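Local atomic coordinates of flagellar assembly factor FliW (Geobacillus thermodenitrificans, PDB entry 5DMD), a protein that probably acts as an anti-CsrA protein that relieves repression of flagellin translation, and binds flagellin during flagellum assembly. Residues Q24-F29 against K33-L38; I72-N77 against P112-V117; V94-A99 against D103-N108. The protein carries 1 engineered substitution. All coordinates share one frame; numbering follows the deposited sequence.

Contact 1. Residues Q24-F29 against K33-L38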
ATOM      1  N   GLN A  24      12.250  -7.618  -1.599  1.00 14.83           N
ATOM      2  CA  GLN A  24      11.790  -8.860  -0.994  1.00 14.61           C
ATOM      3  C   GLN A  24      10.435  -9.294  -1.518  1.00 15.89           C
ATOM      4  O   GLN A  24       9.804 -10.169  -0.912  1.00 16.70           O
ATOM      5  CB  GLN A  24      11.718  -8.727   0.533  1.00 17.82           C
ATOM      6  CG  GLN A  24      13.056  -8.534   1.212  1.00 19.91           C
ATOM      7  CD  GLN A  24      12.939  -8.497   2.721  1.00 22.03           C
ATOM      8  OE1 GLN A  24      11.987  -7.942   3.270  1.00 23.79           O
ATOM      9  NE2 GLN A  24      13.903  -9.104   3.400  1.00 27.49           N
ATOM     10  N   GLY A  25       9.971  -8.706  -2.619  1.00 14.27           N
ATOM     11  CA  GLY A  25       8.606  -8.962  -3.020  1.00 17.21           C
ATOM     12  C   GLY A  25       7.647  -8.406  -1.982  1.00 14.95           C
ATOM     13  O   GLY A  25       7.959  -7.464  -1.241  1.00 15.96           O
ATOM     14  N   ILE A  26       6.465  -9.011  -1.924  1.00 14.04           N
ATOM     15  CA  ILE A  26       5.526  -8.732  -0.841  1.00 14.17           C
ATOM     16  C   ILE A  26       5.184 -10.060  -0.176  1.00 12.91           C
ATOM     17  O   ILE A  26       5.298 -11.117  -0.818  1.00 14.24           O
ATOM     18  CB  ILE A  26       4.269  -7.994  -1.331  1.00 15.90           C
ATOM     19  CG1 ILE A  26       3.570  -8.799  -2.425  1.00 19.61           C
ATOM     20  CG2 ILE A  26       4.636  -6.588  -1.835  1.00 19.91           C
ATOM     21  CD1 ILE A  26       2.313  -8.154  -2.937  1.00 22.95           C
ATOM     22  N   PRO A  27       4.804 -10.065   1.102  1.00 13.48           N
ATOM     23  CA  PRO A  27       4.444 -11.323   1.765  1.00 15.05           C
ATOM     24  C   PRO A  27       3.385 -12.068   0.967  1.00 14.53           C
ATOM     25  O   PRO A  27       2.386 -11.490   0.530  1.00 17.57           O
ATOM     26  CB  PRO A  27       3.894 -10.853   3.120  1.00 17.74           C
ATOM     27  CG  PRO A  27       4.611  -9.560   3.362  1.00 19.02           C
ATOM     28  CD  PRO A  27       4.709  -8.909   2.012  1.00 12.72           C
ATOM     29  N   GLY A  28       3.628 -13.354   0.744  1.00 13.44           N
ATOM     30  CA  GLY A  28       2.788 -14.174  -0.084  1.00 18.13           C
ATOM     31  C   GLY A  28       3.242 -14.263  -1.522  1.00 20.02           C
ATOM     32  O   GLY A  28       2.896 -15.233  -2.205  1.00 20.11           O
ATOM     33  N   PHE A  29       4.027 -13.283  -1.993  1.00 14.69           N
ATOM     34  CA  PHE A  29       4.400 -13.175  -3.400  1.00 14.99           C
ATOM     35  C   PHE A  29       5.822 -12.626  -3.479  1.00 14.41           C
ATOM     36  O   PHE A  29       6.056 -11.509  -3.928  1.00 15.82           O
ATOM     37  CB  PHE A  29       3.429 -12.298  -4.196  1.00 18.77           C
ATOM     38  CG  PHE A  29       2.014 -12.774  -4.134  1.00 19.84           C
ATOM     39  CD1 PHE A  29       1.571 -13.769  -4.991  1.00 26.63           C
ATOM     40  CD2 PHE A  29       1.142 -12.259  -3.197  1.00 26.46           C
ATOM     41  CE1 PHE A  29       0.270 -14.230  -4.927  1.00 31.75           C
ATOM     42  CE2 PHE A  29      -0.160 -12.715  -3.121  1.00 30.56           C
ATOM     43  CZ  PHE A  29      -0.599 -13.700  -3.992  1.00 34.31           C
ATOM     44  N   LYS A  33       8.486  -8.319  -7.546  1.00 15.70           N
ATOM     45  CA  LYS A  33       9.454  -7.321  -7.124  1.00 15.41           C
ATOM     46  C   LYS A  33       9.322  -5.985  -7.840  1.00 16.05           C
ATOM     47  O   LYS A  33      10.094  -5.067  -7.544  1.00 16.76           O
ATOM     48  CB  LYS A  33      10.880  -7.863  -7.272  1.00 19.64           C
ATOM     49  CG  LYS A  33      11.139  -9.113  -6.419  1.00 21.67           C
ATOM     50  CD  LYS A  33      12.628  -9.430  -6.355  1.00 21.84           C
ATOM     51  CE  LYS A  33      12.883 -10.812  -5.764  1.00 25.35           C
ATOM     52  NZ  LYS A  33      12.373 -10.953  -4.371  1.00 27.41           N
ATOM     53  N   GLN A  34       8.372  -5.838  -8.765  1.00 15.47           N
ATOM     54  CA  GLN A  34       8.220  -4.618  -9.546  1.00 17.20           C
ATOM     55  C   GLN A  34       6.758  -4.208  -9.550  1.00 18.60           C
ATOM     56  O   GLN A  34       5.896  -4.978  -9.998  1.00 15.80           O
ATOM     57  CB  GLN A  34       8.702  -4.826 -10.979  1.00 14.47           C
ATOM     58  CG  GLN A  34      10.205  -4.938 -11.103  1.00 22.64           C
ATOM     59  CD  GLN A  34      10.620  -5.566 -12.415  1.00 40.38           C
ATOM     60  OE1 GLN A  34      11.368  -4.971 -13.185  1.00 35.66           O
ATOM     61  NE2 GLN A  34      10.130  -6.769 -12.677  1.00 42.59           N
ATOM     62  N   PHE A  35       6.485  -2.998  -9.064  1.00 14.85           N
ATOM     63  CA  PHE A  35       5.135  -2.457  -9.020  1.00 13.60           C
ATOM     64  C   PHE A  35       5.127  -1.028  -9.535  1.00 17.42           C
ATOM     65  O   PHE A  35       6.128  -0.308  -9.489  1.00 16.30           O
ATOM     66  CB  PHE A  35       4.596  -2.440  -7.580  1.00 15.08           C
ATOM     67  CG  PHE A  35       4.241  -3.789  -7.053  1.00 14.37           C
ATOM     68  CD1 PHE A  35       5.198  -4.594  -6.444  1.00 16.58           C
ATOM     69  CD2 PHE A  35       2.938  -4.255  -7.145  1.00 15.59           C
ATOM     70  CE1 PHE A  35       4.850  -5.857  -5.954  1.00 17.19           C
ATOM     71  CE2 PHE A  35       2.590  -5.510  -6.670  1.00 18.09           C
ATOM     72  CZ  PHE A  35       3.546  -6.310  -6.068  1.00 17.07           C
ATOM     73  N   VAL A  36       3.973  -0.614 -10.020  1.00 14.35           N
ATOM     74  CA  VAL A  36       3.727   0.786 -10.335  0.58 14.06           C
ATOM     75  C   VAL A  36       2.517   1.228  -9.528  1.00 15.96           C
ATOM     76  O   VAL A  36       1.639   0.420  -9.204  1.00 18.84           O
ATOM     77  CB  VAL A  36       3.527   1.027 -11.854  0.58 15.81           C
ATOM     78  CG1 VAL A  36       2.388   0.177 -12.402  0.58 12.24           C
ATOM     79  CG2 VAL A  36       3.307   2.499 -12.168  0.58 35.56           C
ATOM     80  N   LEU A  37       2.493   2.506  -9.162  1.00 15.72           N
ATOM     81  CA  LEU A  37       1.395   3.092  -8.404  1.00 17.82           C
ATOM     82  C   LEU A  37       0.530   3.892  -9.364  1.00 18.82           C
ATOM     83  O   LEU A  37       1.010   4.843  -9.984  1.00 23.33           O
ATOM     84  CB  LEU A  37       1.919   3.989  -7.283  1.00 18.24           C
ATOM     85  CG  LEU A  37       2.388   3.340  -5.976  1.00 22.19           C
ATOM     86  CD1 LEU A  37       3.490   2.311  -6.192  1.00 32.26           C
ATOM     87  CD2 LEU A  37       2.856   4.415  -5.009  1.00 28.85           C
ATOM     88  N   LEU A  38      -0.741   3.511  -9.478  1.00 18.44           N
ATOM     89  CA  LEU A  38      -1.647   4.096 -10.458  1.00 17.64           C
ATOM     90  C   LEU A  38      -2.836   4.715  -9.747  1.00 21.50           C
ATOM     91  O   LEU A  38      -3.621   4.007  -9.112  1.00 23.04           O
ATOM     92  CB  LEU A  38      -2.125   3.042 -11.458  1.00 18.98           C
ATOM     93  CG  LEU A  38      -1.065   2.204 -12.158  1.00 18.14           C
ATOM     94  CD1 LEU A  38      -1.714   1.064 -12.930  1.00 21.60           C
ATOM     95  CD2 LEU A  38      -0.270   3.111 -13.115  1.00 20.59           C
TER
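The backbones of G25 and K33 draw together to 4.5 Å between their CA atoms, although no hydrogen bond spans the two segments, and from there the residue 24-29 loop turns back on itself through a type II beta turn from I26 to F29. That turn is closed by F29 N to I26 O at 2.8 Å, and a side chain on G25 would collide with F29 O.

K33 lies extended along the loop until its last torsion (chi4 -61°) bends the ammonium back over the peptide between Q24 and G25. NZ stands 3.7 Å from G25 N, a van der Waals contact; its hydrogen bonds go to the backbone carbonyls E23 O and L30 O, just before and just after the 24-29 segment. The apolar half is I26 against F35: CD1 meets CZ of the ring at 3.8 Å and CG2 lies 4.2 Å from CE1, the two side chains slanting across one another. The F35 ring also packs edge-to-face with F22 and touches L48 of strand 45-50.

The chemistry is thus divided: a charged amine holds carbonyls of the loop, while a branched aliphatic chain against an aromatic ring packs its buried side against the start of strand 34-39.

Contact 2. Residues I72-N77 against P112-V117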
ATOM      1  N   ILE A  72       3.370   4.872  13.361  1.00 24.79           N
ATOM      2  CA  ILE A  72       4.150   3.647  13.335  1.00 27.64           C
ATOM      3  C   ILE A  72       5.612   3.978  13.588  1.00 28.35           C
ATOM      4  O   ILE A  72       6.066   5.110  13.405  1.00 25.97           O
ATOM      5  CB  ILE A  72       3.982   2.853  12.021  1.00 24.05           C
ATOM      6  CG1 ILE A  72       4.658   3.588  10.862  1.00 24.05           C
ATOM      7  CG2 ILE A  72       2.511   2.611  11.732  1.00 24.12           C
ATOM      8  CD1 ILE A  72       4.605   2.832   9.541  1.00 25.70           C
ATOM      9  N   ASP A  73       6.348   2.971  14.035  1.00 27.38           N
ATOM     10  CA  ASP A  73       7.769   3.123  14.302  1.00 28.20           C
ATOM     11  C   ASP A  73       8.468   2.024  13.518  1.00 31.39           C
ATOM     12  O   ASP A  73       8.364   0.843  13.865  1.00 45.23           O
ATOM     13  CB  ASP A  73       8.057   3.042  15.803  1.00 27.90           C
ATOM     14  CG  ASP A  73       9.525   3.223  16.126  1.00 52.45           C
ATOM     15  OD1 ASP A  73      10.233   3.884  15.340  1.00 52.91           O
ATOM     16  OD2 ASP A  73       9.964   2.759  17.197  1.00 60.89           O
ATOM     17  N   LEU A  74       9.136   2.412  12.438  1.00 18.82           N
ATOM     18  CA  LEU A  74       9.786   1.442  11.571  1.00 19.42           C
ATOM     19  C   LEU A  74      11.039   0.893  12.238  1.00 24.12           C
ATOM     20  O   LEU A  74      11.799   1.631  12.870  1.00 25.70           O
ATOM     21  CB  LEU A  74      10.168   2.093  10.248  1.00 18.49           C
ATOM     22  CG  LEU A  74       9.010   2.601   9.389  1.00 23.34           C
ATOM     23  CD1 LEU A  74       9.545   3.287   8.144  1.00 24.22           C
ATOM     24  CD2 LEU A  74       8.071   1.477   9.011  1.00 20.82           C
ATOM     25  N   ASP A  75      11.253  -0.408  12.069  1.00 20.30           N
ATOM     26  CA  ASP A  75      12.402  -1.096  12.635  1.00 25.72           C
ATOM     27  C   ASP A  75      13.675  -0.715  11.886  1.00 20.60           C
ATOM     28  O   ASP A  75      13.644  -0.279  10.729  1.00 18.79           O
ATOM     29  CB  ASP A  75      12.183  -2.604  12.541  1.00 28.95           C
ATOM     30  CG  ASP A  75      12.033  -3.073  11.109  1.00 24.26           C
ATOM     31  OD1 ASP A  75      10.925  -2.901  10.539  1.00 24.58           O
ATOM     32  OD2 ASP A  75      13.014  -3.612  10.563  1.00 29.42           O
ATOM     33  N   ASP A  76      14.817  -0.901  12.562  1.00 22.13           N
ATOM     34  CA  ASP A  76      16.099  -0.483  11.998  1.00 21.46           C
ATOM     35  C   ASP A  76      16.395  -1.195  10.686  1.00 17.60           C
ATOM     36  O   ASP A  76      16.952  -0.598   9.756  1.00 19.30           O
ATOM     37  CB  ASP A  76      17.223  -0.747  13.000  1.00 19.45           C
ATOM     38  CG  ASP A  76      17.109   0.109  14.239  1.00 28.92           C
ATOM     39  OD1 ASP A  76      16.426   1.151  14.177  1.00 34.84           O
ATOM     40  OD2 ASP A  76      17.713  -0.260  15.269  1.00 36.66           O
ATOM     41  N   ASN A  77      16.024  -2.468  10.587  1.00 21.66           N
ATOM     42  CA  ASN A  77      16.279  -3.214   9.360  1.00 16.80           C
ATOM     43  C   ASN A  77      15.509  -2.641   8.176  1.00 16.66           C
ATOM     44  O   ASN A  77      16.047  -2.538   7.070  1.00 17.19           O
ATOM     45  CB  ASN A  77      15.957  -4.689   9.552  1.00 19.38           C
ATOM     46  CG  ASN A  77      16.424  -5.516   8.386  1.00 26.58           C
ATOM     47  OD1 ASN A  77      17.622  -5.609   8.126  1.00 26.50           O
ATOM     48  ND2 ASN A  77      15.483  -6.109   7.664  1.00 27.26           N
ATOM     49  N   PRO A 112       1.501  -1.832   6.743  1.00 13.19           N
ATOM     50  CA  PRO A 112       1.574  -0.755   5.751  1.00 13.63           C
ATOM     51  C   PRO A 112       2.587  -1.020   4.644  1.00 12.60           C
ATOM     52  O   PRO A 112       3.579  -1.744   4.815  1.00 14.44           O
ATOM     53  CB  PRO A 112       1.993   0.465   6.587  1.00 14.00           C
ATOM     54  CG  PRO A 112       2.790  -0.120   7.691  1.00 14.15           C
ATOM     55  CD  PRO A 112       2.100  -1.430   8.031  1.00 14.61           C
ATOM     56  N   ILE A 113       2.311  -0.409   3.493  1.00 13.10           N
ATOM     57  CA  ILE A 113       3.265  -0.296   2.388  1.00 12.45           C
ATOM     58  C   ILE A 113       4.107   0.954   2.621  1.00 12.53           C
ATOM     59  O   ILE A 113       3.565   2.057   2.769  1.00 15.03           O
ATOM     60  CB  ILE A 113       2.525  -0.202   1.042  1.00 12.06           C
ATOM     61  CG1 ILE A 113       1.683  -1.461   0.769  1.00 13.15           C
ATOM     62  CG2 ILE A 113       3.511   0.068  -0.102  1.00 15.39           C
ATOM     63  CD1 ILE A 113       2.515  -2.695   0.460  1.00 15.33           C
ATOM     64  N   VAL A 114       5.427   0.797   2.613  1.00 11.95           N
ATOM     65  CA  VAL A 114       6.364   1.869   2.921  1.00 12.44           C
ATOM     66  C   VAL A 114       7.266   2.039   1.713  1.00 13.26           C
ATOM     67  O   VAL A 114       7.915   1.078   1.288  1.00 13.59           O
ATOM     68  CB  VAL A 114       7.205   1.528   4.161  1.00 15.63           C
ATOM     69  CG1 VAL A 114       8.182   2.654   4.465  1.00 15.45           C
ATOM     70  CG2 VAL A 114       6.295   1.219   5.350  1.00 18.35           C
ATOM     71  N   ILE A 115       7.329   3.256   1.168  1.00 13.43           N
ATOM     72  CA  ILE A 115       8.095   3.518  -0.043  1.00 14.35           C
ATOM     73  C   ILE A 115       9.053   4.676   0.192  1.00 13.55           C
ATOM     74  O   ILE A 115       8.637   5.746   0.652  1.00 17.35           O
ATOM     75  CB  ILE A 115       7.162   3.812  -1.233  1.00 12.90           C
ATOM     76  CG1 ILE A 115       6.347   2.558  -1.564  1.00 15.66           C
ATOM     77  CG2 ILE A 115       7.960   4.303  -2.445  1.00 15.53           C
ATOM     78  CD1 ILE A 115       5.279   2.766  -2.618  1.00 17.72           C
ATOM     79  N   ASN A 116      10.331   4.466  -0.125  1.00 12.39           N
ATOM     80  CA  ASN A 116      11.260   5.575  -0.298  1.00 13.85           C
ATOM     81  C   ASN A 116      11.037   6.093  -1.710  1.00 15.26           C
ATOM     82  O   ASN A 116      11.431   5.448  -2.688  1.00 17.61           O
ATOM     83  CB  ASN A 116      12.711   5.141  -0.087  1.00 14.65           C
ATOM     84  CG  ASN A 116      13.690   6.311  -0.198  1.00 16.32           C
ATOM     85  OD1 ASN A 116      13.475   7.248  -0.969  1.00 16.66           O
ATOM     86  ND2 ASN A 116      14.778   6.251   0.561  1.00 17.46           N
ATOM     87  N   VAL A 117      10.381   7.249  -1.813  1.00 15.41           N
ATOM     88  CA  VAL A 117       9.889   7.714  -3.109  1.00 16.01           C
ATOM     89  C   VAL A 117      11.042   7.972  -4.071  1.00 16.73           C
ATOM     90  O   VAL A 117      11.037   7.488  -5.207  1.00 17.93           O
ATOM     91  CB  VAL A 117       9.002   8.960  -2.937  1.00 17.68           C
ATOM     92  CG1 VAL A 117       8.464   9.401  -4.281  1.00 18.91           C
ATOM     93  CG2 VAL A 117       7.855   8.664  -1.988  1.00 22.32           C
TER
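I72 lays its terminal methyl against the ring of P112, with CD1 3.9 Å from CG. The two side chains come from facing backbones and run antiparallel, each passing beside the other, so the overlap is confined to their outer atoms. The isoleucine reaches this far because CG1 stands between its own backbone N and carbonyl carbon (chi1 70°) and the chain then runs straight on to CD1.

Two residues further along both segments the arrangement is repeated by L74 and V114. Here the fork of the leucine lies alongside the fork of the valine: CD1 is 4.0 Å from CG1, and CD2 is 4.1 Å from CG2. V114 has CG1 opposite its backbone N (chi1 180°), which leaves both of its methyls available to the leucine. The paired spacing is seen in the backbones as well, with CA atoms 9.1 Å apart at I72 and P112 and 9.3 Å apart at L74 and V114. Such separations are too wide for sheet pairing, and no hydrogen bond crosses; the contact consists of two apolar pairs, one a methyl against a proline ring carbon and the other methyl against methyl.

Just past L74, D75 takes the N-cap position of helix 76-81, and its OD1 is hydrogen-bonded to T78 OG1. V114 meets V125 and L82 as well. With I72 on L92 and V114 on V90 and L92, all on strand 90-97, which neighbours strand 106-116 in the sheet, the segment leading into this short helix lies over the face of the sheet that carries P112 and V114, while N116 ND2, hydrogen-bonded to L82 O, ties the end of strand 106-116 to the residue just after the helix.

Contact 3. Residues V94-A99 against D103-N108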
ATOM      1  N   VAL A  94      -1.811   2.135   3.225  1.00 14.55           N
ATOM      2  CA  VAL A  94      -2.368   0.887   3.742  1.00 16.08           C
ATOM      3  C   VAL A  94      -3.308   0.286   2.706  1.00 18.88           C
ATOM      4  O   VAL A  94      -3.935   0.999   1.915  1.00 16.01           O
ATOM      5  CB  VAL A  94      -3.064   1.044   5.109  1.00 14.61           C
ATOM      6  CG1 VAL A  94      -2.032   1.335   6.208  1.00 14.46           C
ATOM      7  CG2 VAL A  94      -4.132   2.136   5.047  1.00 15.81           C
ATOM      8  N   ILE A  95      -3.411  -1.028   2.721  1.00 14.44           N
ATOM      9  CA  ILE A  95      -4.213  -1.751   1.739  1.00 14.34           C
ATOM     10  C   ILE A  95      -5.628  -1.946   2.247  1.00 14.49           C
ATOM     11  O   ILE A  95      -5.846  -2.353   3.391  1.00 15.91           O
ATOM     12  CB  ILE A  95      -3.550  -3.089   1.377  1.00 14.13           C
ATOM     13  CG1 ILE A  95      -2.183  -2.818   0.768  1.00 18.14           C
ATOM     14  CG2 ILE A  95      -4.418  -3.902   0.400  1.00 16.29           C
ATOM     15  CD1 ILE A  95      -1.385  -4.057   0.482  1.00 18.07           C
ATOM     16  N   LEU A  96      -6.597  -1.695   1.375  1.00 16.11           N
ATOM     17  CA  LEU A  96      -8.000  -1.854   1.710  1.00 15.65           C
ATOM     18  C   LEU A  96      -8.513  -3.240   1.357  1.00 18.01           C
ATOM     19  O   LEU A  96      -8.100  -3.852   0.367  1.00 22.13           O
ATOM     20  CB  LEU A  96      -8.846  -0.819   0.966  1.00 17.53           C
ATOM     21  CG  LEU A  96      -8.508   0.660   1.148  1.00 18.42           C
ATOM     22  CD1 LEU A  96      -9.585   1.518   0.477  1.00 22.78           C
ATOM     23  CD2 LEU A  96      -8.370   1.011   2.627  1.00 16.05           C
ATOM     24  N   THR A  97      -9.445  -3.720   2.169  1.00 17.12           N
ATOM     25  CA  THR A  97     -10.303  -4.843   1.810  1.00 19.91           C
ATOM     26  C   THR A  97     -11.640  -4.198   1.480  1.00 22.97           C
ATOM     27  O   THR A  97     -12.398  -3.817   2.376  1.00 21.21           O
ATOM     28  CB  THR A  97     -10.399  -5.830   2.965  1.00 23.48           C
ATOM     29  OG1 THR A  97      -9.084  -6.316   3.259  1.00 25.00           O
ATOM     30  CG2 THR A  97     -11.272  -7.016   2.575  1.00 27.26           C
ATOM     31  N   VAL A  98     -11.908  -4.054   0.182  1.00 23.02           N
ATOM     32  CA  VAL A  98     -13.047  -3.285  -0.304  1.00 22.38           C
ATOM     33  C   VAL A  98     -14.324  -4.091  -0.135  1.00 24.18           C
ATOM     34  O   VAL A  98     -14.423  -5.232  -0.602  1.00 29.59           O
ATOM     35  CB  VAL A  98     -12.835  -2.874  -1.771  1.00 23.44           C
ATOM     36  CG1 VAL A  98     -13.998  -2.016  -2.250  1.00 26.56           C
ATOM     37  CG2 VAL A  98     -11.538  -2.109  -1.911  1.00 23.29           C
ATOM     38  N   ALA A  99     -15.312  -3.491   0.510  1.00 22.03           N
ATOM     39  CA  ALA A  99     -16.591  -4.141   0.748  1.00 30.03           C
ATOM     40  C   ALA A  99     -17.670  -3.580  -0.172  1.00 32.05           C
ATOM     41  O   ALA A  99     -17.515  -2.515  -0.780  1.00 24.94           O
ATOM     42  CB  ALA A  99     -17.015  -3.956   2.209  1.00 25.51           C
ATOM     43  N   ASP A 103     -19.062   1.418   2.327  1.00 23.22           N
ATOM     44  CA  ASP A 103     -18.940   1.949   3.676  1.00 25.94           C
ATOM     45  C   ASP A 103     -18.551   0.888   4.695  1.00 24.64           C
ATOM     46  O   ASP A 103     -18.306   1.233   5.853  1.00 22.23           O
ATOM     47  CB  ASP A 103     -20.268   2.586   4.097  1.00 33.45           C
ATOM     48  CG  ASP A 103     -20.122   3.499   5.289  1.00 42.98           C
ATOM     49  OD1 ASP A 103     -19.463   4.546   5.134  1.00 43.94           O
ATOM     50  OD2 ASP A 103     -20.667   3.175   6.372  1.00 32.94           O
ATOM     51  N   ASP A 104     -18.500  -0.386   4.311  1.00 22.45           N
ATOM     52  CA  ASP A 104     -18.026  -1.451   5.183  1.00 26.30           C
ATOM     53  C   ASP A 104     -16.562  -1.791   4.931  1.00 18.38           C
ATOM     54  O   ASP A 104     -16.052  -2.770   5.483  1.00 23.25           O
ATOM     55  CB  ASP A 104     -18.897  -2.699   5.023  1.00 24.27           C
ATOM     56  CG  ASP A 104     -20.281  -2.524   5.616  1.00 34.81           C
ATOM     57  OD1 ASP A 104     -20.486  -1.566   6.396  1.00 27.37           O
ATOM     58  OD2 ASP A 104     -21.169  -3.340   5.284  1.00 32.56           O
ATOM     59  N   THR A 105     -15.883  -1.007   4.096  1.00 19.22           N
ATOM     60  CA  THR A 105     -14.496  -1.291   3.747  1.00 15.62           C
ATOM     61  C   THR A 105     -13.596  -1.114   4.967  1.00 19.08           C
ATOM     62  O   THR A 105     -13.819  -0.237   5.811  1.00 17.38           O
ATOM     63  CB  THR A 105     -14.065  -0.352   2.624  1.00 17.01           C
ATOM     64  OG1 THR A 105     -14.798  -0.690   1.436  1.00 19.38           O
ATOM     65  CG2 THR A 105     -12.564  -0.426   2.344  1.00 15.64           C
ATOM     66  N   THR A 106     -12.577  -1.965   5.062  1.00 18.16           N
ATOM     67  CA  THR A 106     -11.596  -1.901   6.134  1.00 18.85           C
ATOM     68  C   THR A 106     -10.198  -1.723   5.562  1.00 16.15           C
ATOM     69  O   THR A 106      -9.955  -1.949   4.376  1.00 15.49           O
ATOM     70  CB  THR A 106     -11.622  -3.168   6.999  1.00 18.59           C
ATOM     71  OG1 THR A 106     -11.337  -4.316   6.189  1.00 20.22           O
ATOM     72  CG2 THR A 106     -12.983  -3.336   7.655  1.00 18.63           C
ATOM     73  N   ALA A 107      -9.279  -1.326   6.437  1.00 14.39           N
ATOM     74  CA  ALA A 107      -7.864  -1.218   6.115  1.00 16.71           C
ATOM     75  C   ALA A 107      -7.040  -2.083   7.064  1.00 13.72           C
ATOM     76  O   ALA A 107      -7.382  -2.244   8.238  1.00 16.29           O
ATOM     77  CB  ALA A 107      -7.393   0.231   6.250  1.00 15.49           C
ATOM     78  N   ASN A 108      -5.937  -2.635   6.548  1.00 15.33           N
ATOM     79  CA  ASN A 108      -4.979  -3.377   7.370  1.00 15.87           C
ATOM     80  C   ASN A 108      -3.919  -2.398   7.861  1.00 16.22           C
ATOM     81  O   ASN A 108      -2.953  -2.101   7.154  1.00 16.05           O
ATOM     82  CB  ASN A 108      -4.367  -4.548   6.597  1.00 14.23           C
ATOM     83  CG  ASN A 108      -3.469  -5.418   7.472  1.00 17.63           C
ATOM     84  OD1 ASN A 108      -2.945  -4.966   8.490  1.00 20.29           O
ATOM     85  ND2 ASN A 108      -3.311  -6.683   7.094  1.00 17.55           N
TER
HETATM   86  O   HOH W   1      -1.969  -2.657   4.655  1.00 15.73           O
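T105 OG1 has two hydrogen-bond partners: it accepts the backbone N-H of A99, with A99 N 3.0 Å away and an almost straight angle of 176° at the hydrogen, and it is also hydrogen-bonded to F102 O. Its hydroxyl thereby ties A99, past the end of strand 90-97, to F102 in the turn of the hairpin. With OG1 beside its own backbone N (chi1 -67°), the oxygen faces A99 while CG2 lies against T97 O and packs on L96. A valine in place of T105 would probably leave A99 N and F102 O without this shared mate and free the loop end to shift.

From here the two strands pair antiparallel. T97 and T106 form a hydrogen-bonded pair, T97 N to T106 O at 2.9 Å and the reverse bond from T106 N to T97 O longer at 3.3 Å. L96 and A107 follow as a non-hydrogen-bonded pair, then N108 N meets I95 O at 3.2 Å. The reciprocal bond from I95 N is replaced by a water, which accepts from I95 N at 2.9 Å and donates to N108 O at 2.7 Å, marking a local widening where strand 106-116 is interrupted.

The side chains of L96 and A107 share a face opposite to that of T97 and T106. On it A107 CB lies 3.8 Å from L96 CD2, and V94 CG2 also touches A107 CB.

Strand 57-61 flanks strand 90-97 on its other edge, bonding V94 to I61 and L96 to V59 through the backbone. Beyond the second strand, T105 and A107 bond to L138 and H136, and D104 forms a salt bridge with R137, so the hairpin is enclosed between both neighbours in the sheet.

In the fold
Following the chain, contact 1 comes first and closes a short loop over residues 30-32, bringing the loop after strand 20-21 onto strand 34-39. Contact 2 opens later at 72-77 and shuts only at 112-117, spanning helix 76-81 and strand 90-97. Contact 3 is nested inside that span, joining strands 90-97 and 106-116 as a hairpin around residues 100-102; none of the contacts cross. All three reach one antiparallel sheet. Contacts 1 and 2 meet where L37 CD2 lies 3.8 Å from I115 CD1, and contacts 2 and 3, which share strand 106-116, meet where I113 CG1 lies 4.0 Å from I95 CD1. Contacts 1 and 3 do not touch, their centres being about 19 Å apart.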